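Spectinomycin 9-adenylyltransferase (Enterococcus faecalis, PDB 6SXJ) transfers an adenylyl group from ATP to the 9-hydroxyl of spectinomycin, releasing diphosphate and giving the bacterium resistance to this antibiotic. Local coordinates at residues 213-216 / 217-220; 222-225 / 226-229. One frame throughout, in Å; residues are numbered along the deposited sequence.

Contact 1: 213-216 / 217-220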
ATOM      1  N   SER A 213       5.152  14.418 -19.250  1.00 79.06           N
ATOM      2  CA  SER A 213       3.964  14.869 -19.957  1.00 73.72           C
ATOM      3  C   SER A 213       3.340  16.110 -19.332  1.00 77.45           C
ATOM      4  O   SER A 213       2.174  16.416 -19.623  1.00 77.38           O
ATOM      5  CB  SER A 213       2.933  13.743 -19.997  1.00 80.65           C
ATOM      6  OG  SER A 213       2.805  13.149 -18.715  1.00 81.67           O
ATOM      7  N   SER A 214       4.086  16.837 -18.498  1.00 77.89           N
ATOM      8  CA  SER A 214       3.518  17.896 -17.676  1.00 65.30           C
ATOM      9  C   SER A 214       4.217  19.232 -17.911  1.00 67.92           C
ATOM     10  O   SER A 214       5.422  19.268 -18.180  1.00 72.46           O
ATOM     11  CB  SER A 214       3.623  17.525 -16.190  1.00 60.20           C
ATOM     12  OG  SER A 214       2.725  16.474 -15.865  1.00 69.94           O
ATOM     13  N   PRO A 215       3.487  20.347 -17.808  1.00 72.44           N
ATOM     14  CA  PRO A 215       4.119  21.658 -18.012  1.00 62.18           C
ATOM     15  C   PRO A 215       5.290  21.875 -17.069  1.00 69.67           C
ATOM     16  O   PRO A 215       5.285  21.431 -15.917  1.00 69.11           O
ATOM     17  CB  PRO A 215       2.981  22.647 -17.735  1.00 62.10           C
ATOM     18  CG  PRO A 215       1.738  21.880 -18.063  1.00 64.27           C
ATOM     19  CD  PRO A 215       2.028  20.460 -17.639  1.00 63.36           C
ATOM     20  N   LEU A 216       6.297  22.594 -17.574  1.00 65.15           N
ATOM     21  CA  LEU A 216       7.588  22.713 -16.905  1.00 69.90           C
ATOM     22  C   LEU A 216       7.465  22.930 -15.400  1.00 72.96           C
ATOM     23  O   LEU A 216       8.039  22.174 -14.606  1.00 70.13           O
ATOM     24  CB  LEU A 216       8.384  23.864 -17.537  1.00 67.23           C
ATOM     25  CG  LEU A 216       9.675  24.274 -16.821  1.00 72.46           C
ATOM     26  CD1 LEU A 216      10.743  23.187 -17.000  1.00 72.61           C
ATOM     27  CD2 LEU A 216      10.185  25.620 -17.321  1.00 67.87           C
ATOM     28  N   GLU A 217       6.745  23.980 -14.991  1.00 74.05           N
ATOM     29  CA  GLU A 217       6.667  24.306 -13.569  1.00 71.30           C
ATOM     30  C   GLU A 217       6.228  23.097 -12.753  1.00 65.64           C
ATOM     31  O   GLU A 217       6.753  22.847 -11.661  1.00 61.52           O
ATOM     32  CB  GLU A 217       5.713  25.486 -13.351  1.00 64.84           C
ATOM     33  CG  GLU A 217       4.230  25.183 -13.532  1.00 62.51           C
ATOM     34  CD  GLU A 217       3.345  26.296 -12.960  1.00 67.21           C
ATOM     35  OE1 GLU A 217       2.363  26.703 -13.626  1.00 63.51           O
ATOM     36  OE2 GLU A 217       3.640  26.766 -11.841  1.00 63.59           O
ATOM     37  N   HIS A 218       5.272  22.327 -13.277  1.00 63.38           N
ATOM     38  CA  HIS A 218       4.792  21.141 -12.581  1.00 61.67           C
ATOM     39  C   HIS A 218       5.803  20.003 -12.673  1.00 69.83           C
ATOM     40  O   HIS A 218       6.029  19.292 -11.690  1.00 65.77           O
ATOM     41  CB  HIS A 218       3.445  20.711 -13.160  1.00 55.14           C
ATOM     42  CG  HIS A 218       2.365  21.739 -13.007  1.00 62.83           C
ATOM     43  ND1 HIS A 218       2.200  22.483 -11.857  1.00 55.63           N
ATOM     44  CD2 HIS A 218       1.396  22.146 -13.858  1.00 57.69           C
ATOM     45  CE1 HIS A 218       1.179  23.305 -12.009  1.00 61.58           C
ATOM     46  NE2 HIS A 218       0.673  23.120 -13.215  1.00 59.45           N
ATOM     47  N   ARG A 219       6.425  19.823 -13.840  1.00 67.01           N
ATOM     48  CA  ARG A 219       7.480  18.824 -13.969  1.00 65.78           C
ATOM     49  C   ARG A 219       8.613  19.094 -12.985  1.00 65.26           C
ATOM     50  O   ARG A 219       9.048  18.195 -12.258  1.00 64.95           O
ATOM     51  CB  ARG A 219       8.010  18.811 -15.399  1.00 71.26           C
ATOM     52  CG  ARG A 219       9.420  18.259 -15.518  1.00 73.01           C
ATOM     53  CD  ARG A 219       9.700  17.815 -16.936  1.00 69.26           C
ATOM     54  NE  ARG A 219      10.135  18.919 -17.788  1.00 80.65           N
ATOM     55  CZ  ARG A 219       9.484  19.335 -18.870  1.00 74.54           C
ATOM     56  NH1 ARG A 219       8.352  18.747 -19.242  1.00 71.51           N
ATOM     57  NH2 ARG A 219       9.968  20.346 -19.580  1.00 73.65           N
ATOM     58  N   GLU A 220       9.107  20.332 -12.955  1.00 69.91           N
ATOM     59  CA  GLU A 220      10.139  20.699 -11.990  1.00 67.36           C
ATOM     60  C   GLU A 220       9.776  20.214 -10.588  1.00 71.13           C
ATOM     61  O   GLU A 220      10.584  19.564  -9.916  1.00 68.15           O
ATOM     62  CB  GLU A 220      10.346  22.219 -11.996  1.00 72.36           C
ATOM     63  CG  GLU A 220      11.319  22.733 -13.055  1.00 72.34           C
ATOM     64  CD  GLU A 220      11.342  24.258 -13.147  1.00 82.96           C
ATOM     65  OE1 GLU A 220      11.419  24.790 -14.278  1.00 80.02           O
ATOM     66  OE2 GLU A 220      11.279  24.928 -12.092  1.00 86.86           O
TER
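Arg219 reaches back over the turn that starts its own helix, towards Leu216 and Ser214. Its CB rests 3.5 Å from O of Leu216, one turn earlier, with O of Pro215 slightly farther off. The chain leaves with CG anti to the backbone N (chi1 157°) and then bends at chi3, which swings the guanidinium back until one face lies over CA of Leu216. At the tip the two nitrogens part: NH2 comes 3.9 Å from CD1 of Leu216, while NH1 stops 3.2 Å from O of Ser214, badly angled for a hydrogen bond. Along the backbone, the Arg219 N-H gives a bond of 2.9 Å to O of Pro215, and the same oxygen takes a weak, bent one from His218 N. Glu220 N bonds O of Leu216 at 2.7 Å. Towards helix 241-253, His218 brings CD2 to within 4.2 Å of CD of Pro215; its ring stacks with Tyr247, and ND1 bonds OG1 of Thr244. Ser214 OG is bonded to O of Val210 and OH of Tyr247. With proline at the N-cap, this is the N-terminal turn of helix 216-229, entered from the short loop after helix 203-212.

Contact 2: 222-225 / 226-229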
ATOM      1  N   ILE A 222       7.488  17.951  -9.694  1.00 62.31           N
ATOM      2  CA  ILE A 222       7.292  16.507  -9.631  1.00 62.03           C
ATOM      3  C   ILE A 222       8.631  15.792  -9.502  1.00 82.32           C
ATOM      4  O   ILE A 222       8.766  14.825  -8.741  1.00 80.48           O
ATOM      5  CB  ILE A 222       6.507  16.023 -10.866  1.00 63.48           C
ATOM      6  CG1 ILE A 222       5.046  16.488 -10.777  1.00 62.55           C
ATOM      7  CG2 ILE A 222       6.593  14.503 -10.978  1.00 51.02           C
ATOM      8  CD1 ILE A 222       4.170  16.059 -11.952  1.00 58.73           C
ATOM      9  N   LEU A 223       9.638  16.241 -10.257  1.00 75.10           N
ATOM     10  CA  LEU A 223      10.956  15.631 -10.170  1.00 79.07           C
ATOM     11  C   LEU A 223      11.630  15.940  -8.838  1.00 81.84           C
ATOM     12  O   LEU A 223      12.408  15.122  -8.336  1.00 78.06           O
ATOM     13  CB  LEU A 223      11.816  16.100 -11.339  1.00 68.15           C
ATOM     14  CG  LEU A 223      11.413  15.474 -12.676  1.00 69.82           C
ATOM     15  CD1 LEU A 223      12.159  16.127 -13.827  1.00 70.89           C
ATOM     16  CD2 LEU A 223      11.659  13.968 -12.657  1.00 81.16           C
ATOM     17  N   LEU A 224      11.339  17.098  -8.242  1.00 78.57           N
ATOM     18  CA  LEU A 224      11.841  17.372  -6.900  1.00 81.66           C
ATOM     19  C   LEU A 224      11.172  16.488  -5.855  1.00 87.67           C
ATOM     20  O   LEU A 224      11.703  16.349  -4.747  1.00 87.60           O
ATOM     21  CB  LEU A 224      11.650  18.852  -6.558  1.00 82.59           C
ATOM     22  CG  LEU A 224      12.888  19.686  -6.906  1.00 94.49           C
ATOM     23  CD1 LEU A 224      12.885  20.070  -8.389  1.00 85.50           C
ATOM     24  CD2 LEU A 224      13.003  20.922  -6.025  1.00 86.82           C
ATOM     25  N   ALA A 225      10.029  15.880  -6.188  1.00 86.47           N
ATOM     26  CA  ALA A 225       9.416  14.902  -5.295  1.00 85.40           C
ATOM     27  C   ALA A 225      10.094  13.539  -5.417  1.00 85.91           C
ATOM     28  O   ALA A 225      10.266  12.836  -4.414  1.00 82.29           O
ATOM     29  CB  ALA A 225       7.920  14.782  -5.595  1.00 79.87           C
ATOM     30  N   VAL A 226      10.489  13.152  -6.633  1.00 81.91           N
ATOM     31  CA  VAL A 226      11.207  11.890  -6.816  1.00 82.58           C
ATOM     32  C   VAL A 226      12.430  11.847  -5.906  1.00 82.97           C
ATOM     33  O   VAL A 226      12.657  10.872  -5.181  1.00 86.65           O
ATOM     34  CB  VAL A 226      11.601  11.704  -8.292  1.00 82.72           C
ATOM     35  CG1 VAL A 226      12.450  10.449  -8.462  1.00 72.12           C
ATOM     36  CG2 VAL A 226      10.361  11.647  -9.170  1.00 78.56           C
ATOM     37  N   ARG A 227      13.227  12.917  -5.925  1.00 83.13           N
ATOM     38  CA  ARG A 227      14.463  12.945  -5.149  1.00 91.73           C
ATOM     39  C   ARG A 227      14.194  12.709  -3.667  1.00 98.08           C
ATOM     40  O   ARG A 227      14.837  11.864  -3.033  1.00103.33           O
ATOM     41  CB  ARG A 227      15.177  14.282  -5.361  1.00 90.81           C
ATOM     42  CG  ARG A 227      15.633  14.533  -6.794  1.00 84.10           C
ATOM     43  CD  ARG A 227      15.861  16.013  -7.075  1.00 80.40           C
ATOM     44  NE  ARG A 227      16.579  16.691  -5.998  1.00 89.41           N
ATOM     45  CZ  ARG A 227      16.981  17.959  -6.047  1.00 92.53           C
ATOM     46  NH1 ARG A 227      16.739  18.694  -7.124  1.00 91.31           N
ATOM     47  NH2 ARG A 227      17.627  18.493  -5.018  1.00 94.27           N
ATOM     48  N   SER A 228      13.245  13.453  -3.091  1.00 96.21           N
ATOM     49  CA  SER A 228      12.940  13.298  -1.670  1.00 97.99           C
ATOM     50  C   SER A 228      12.519  11.868  -1.347  1.00 98.64           C
ATOM     51  O   SER A 228      12.922  11.311  -0.319  1.00 94.82           O
ATOM     52  CB  SER A 228      11.847  14.287  -1.261  1.00 89.63           C
ATOM     53  OG  SER A 228      11.247  13.924  -0.029  1.00 87.98           O
ATOM     54  N   TYR A 229      11.717  11.255  -2.224  1.00 93.69           N
ATOM     55  CA  TYR A 229      11.311   9.866  -2.025  1.00 93.57           C
ATOM     56  C   TYR A 229      12.519   8.939  -1.948  1.00 97.38           C
ATOM     57  O   TYR A 229      12.464   7.901  -1.277  1.00 94.18           O
ATOM     58  CB  TYR A 229      10.362   9.446  -3.153  1.00 95.18           C
ATOM     59  CG  TYR A 229       9.999   7.976  -3.166  1.00100.81           C
ATOM     60  CD1 TYR A 229       9.169   7.433  -2.191  1.00 93.89           C
ATOM     61  CD2 TYR A 229      10.482   7.132  -4.159  1.00 99.09           C
ATOM     62  CE1 TYR A 229       8.839   6.092  -2.201  1.00 99.25           C
ATOM     63  CE2 TYR A 229      10.161   5.789  -4.177  1.00 97.40           C
ATOM     64  CZ  TYR A 229       9.338   5.274  -3.198  1.00102.13           C
ATOM     65  OH  TYR A 229       9.018   3.936  -3.219  1.00103.79           O
TER
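Between Ile222 and Tyr229 the backbone runs as an alpha-helix whose i to i+4 bonds vary in quality: Val226 N to O of Ile222 is 3.2 Å, and Arg227 N to O of Leu223 is weak at 3.4 Å. Ser228 N stands 3.7 Å from O of Leu224, too long to count with them, so the helix is slack there. Tyr229 N closes the last turn on O of Ala225, although the position of that oxygen is less certain.

Arg227 carries much of the side-chain contact. Its CG sits 3.6 Å from O of Leu223, with CD close behind, so the aliphatic part runs back over the preceding turn. A bend at chi3 (44°) then lays the chain beside Leu224, both pointing the same way, with NH1 4.0 Å from CG of Leu224. The charge at its end is met by Glu232, which makes a salt bridge with NH2. Val226 works on another side of the helix. Its CG2 is anti to the carbonyl carbon, which puts this methyl 3.6 Å from O of Ile222 and in loose apolar contact, 4.4 Å, with CD2 of Leu223.

Outwards, Leu223 and Val226 both pack on Asn208 of helix 203-212, and Ala225 lies on Thr182 and Leu186 of helix 181-196, where Ser228 OG also bonds Thr182 OG1. Ile222 is wedged between those two helices and helix 241-253, touching Ala211, Ile185, Cys189 and Leu248.

Contacts 1 and 2 are successive parts of one helix, 216-229: the first covers its start and the loop leading in, the second its final turns. Their centres lie about 13 Å apart, yet they touch, CD1 of Ile222 coming 4.2 Å from OG of Ser214. Thr244 of helix 241-253 meets both, bonding His218 and packing on Ile222. Contact 1 is the more peripheral, its centre about 26 Å from the centre of the chain, against about 19 Å for that of contact 2. At its far end contact 2 reaches the nucleotidyltransferase domain, where Tyr229 touches Asn44. In related adenylyltransferases the substrates bind between the two domains, so contact 2 is probably nearer that cleft.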